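Flagellin (Burkholderia pseudomallei, PDB 4CFI) probably polymerises into the flagellar filament that drives bacterial swimming, and carries epitopes recognised by the immune response. Local coordinates at residues Thr14-Thr17 with Asn18-Arg22. Sequence-based numbering, arbitrary orientation. Where two conformers were deposited one is given.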
loop_
_atom_site.group_PDB
_atom_site.type_symbol
_atom_site.label_atom_id
_atom_site.label_comp_id
_atom_site.label_asym_id
_atom_site.label_seq_id
_atom_site.Cartn_x
_atom_site.Cartn_y
_atom_site.Cartn_z
ATOM N N THR A 14 19.499 -1.267 4.463
ATOM C CA THR A 14 19.322 -0.468 5.683
ATOM C C THR A 14 19.229 1.022 5.353
ATOM O O THR A 14 18.409 1.744 5.934
ATOM C CB THR A 14 20.428 -0.765 6.695
ATOM O OG1 THR A 14 20.247 -2.107 7.136
ATOM C CG2 THR A 14 20.360 0.186 7.904
ATOM N N SER A 15 20.046 1.504 4.425
ATOM C CA SER A 15 19.885 2.880 3.946
ATOM C C SER A 15 18.497 3.123 3.376
ATOM O O SER A 15 17.859 4.128 3.662
ATOM C CB SER A 15 20.915 3.215 2.876
ATOM O OG SER A 15 22.221 3.120 3.395
ATOM N N LEU A 16 18.035 2.180 2.573
ATOM C CA LEU A 16 16.722 2.265 1.979
ATOM C C LEU A 16 15.627 2.307 3.065
ATOM O O LEU A 16 14.713 3.123 2.983
ATOM C CB LEU A 16 16.551 1.096 1.009
ATOM C CG LEU A 16 15.223 1.045 0.272
ATOM C CD1 LEU A 16 14.879 2.391 -0.344
ATOM C CD2 LEU A 16 15.259 -0.062 -0.771
ATOM N N THR A 17 15.739 1.465 4.094
ATOM C CA THR A 17 14.798 1.493 5.232
ATOM C C THR A 17 14.748 2.890 5.869
ATOM O O THR A 17 13.658 3.378 6.193
ATOM C CB THR A 17 15.184 0.426 6.279
ATOM O OG1 THR A 17 14.982 -0.867 5.705
ATOM C CG2 THR A 17 14.348 0.542 7.543
ATOM N N ASN A 18 15.898 3.519 6.083
ATOM C CA ASN A 18 15.919 4.865 6.660
ATOM C C ASN A 18 15.072 5.843 5.815
ATOM O O ASN A 18 14.276 6.616 6.357
ATOM C CB ASN A 18 17.361 5.395 6.837
ATOM C CG ASN A 18 18.044 4.940 8.145
ATOM O OD1 ASN A 18 17.936 5.614 9.160
ATOM N ND2 ASN A 18 18.813 3.864 8.092
ATOM N N SER A 19 15.246 5.817 4.493
ATOM C CA SER A 19 14.530 6.761 3.621
ATOM C C SER A 19 13.041 6.440 3.526
ATOM O O SER A 19 12.214 7.353 3.496
ATOM C CB SER A 19 15.141 6.843 2.221
ATOM O OG SER A 19 16.320 7.650 2.222
ATOM N N LEU A 20 12.693 5.155 3.496
ATOM C CA LEU A 20 11.276 4.766 3.454
ATOM C C LEU A 20 10.573 5.120 4.771
ATOM O O LEU A 20 9.462 5.668 4.736
ATOM C CB LEU A 20 11.137 3.281 3.132
ATOM C CG LEU A 20 11.679 2.846 1.765
ATOM C CD1 LEU A 20 11.707 1.329 1.654
ATOM C CD2 LEU A 20 10.938 3.438 0.574
ATOM N N GLN A 21 11.221 4.834 5.909
ATOM C CA GLN A 21 10.682 5.192 7.235
ATOM C C GLN A 21 10.497 6.719 7.335
ATOM O O GLN A 21 9.551 7.185 7.975
ATOM C CB GLN A 21 11.547 4.636 8.402
ATOM C CG GLN A 21 11.390 3.111 8.553
ATOM C CD GLN A 21 12.199 2.410 9.658
ATOM O OE1 GLN A 21 13.196 2.921 10.184
ATOM N NE2 GLN A 21 11.788 1.184 9.972
ATOM N N ARG A 22 11.366 7.489 6.684
ATOM C CA ARG A 22 11.268 8.951 6.689
ATOM C C ARG A 22 10.049 9.397 5.887
ATOM O O ARG A 22 9.303 10.272 6.324
ATOM C CB ARG A 22 12.548 9.589 6.131
ATOM C CG ARG A 22 12.528 11.102 6.118
ATOM C CD ARG A 22 12.625 11.705 7.515
ATOM N NE ARG A 22 12.625 13.170 7.443
ATOM C CZ ARG A 22 13.660 13.910 7.055
ATOM N NH1 ARG A 22 14.816 13.355 6.744
ATOM N NH2 ARG A 22 13.547 15.220 6.988
HETATM O O HOH W 1 18.537 6.796 3.808
#
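The side-chain amide of Gln21 turns one face to the methyl of Thr17, whose CG2 sits almost squarely above the amide carbon, 3.5 Å from CD, with NE2 and OE1 little farther off. The two side chains run alongside each other: Gln21 CG stands beside its backbone N (chi1 -73°) and the chain is extended beyond it, which carries the amide out over the threonine. Thr17 OG1 is engaged separately, through a hydrogen bond to Leu13 O.

The amide of Asn18 is approached at its nitrogen end. ND2 donates to Thr14 O at 3.1 Å, lying well above the carbonyl plane, while the Thr14 methyl CG2 flanks the same nitrogen at 4.0 Å. Asn18 N reaches the same oxygen from the opposite face of that plane, so two donors of one residue grip it; the ND2 bond would limit rotation of the amide.

On another side of the turn, a water donates both to Ser15 O (2.8 Å) and to Ser19 OG, a hydroxyl also hydrogen-bonded to Gln50. Leu16 CG meets Leu20 CD1 at 3.8 Å, Leu16 also touching Val244 and Val54, and Leu20 Ile237. Such i to i+4 spacing, with both leucines turned into the bundle and Asn18 and Gln21 on the exposed side, is characteristic of an amphipathic α-helix, here part of flagellin's N-terminal helical region, packed against helices 37-60 (Gln50, Val54) and 227-257 (Val244, Ile237).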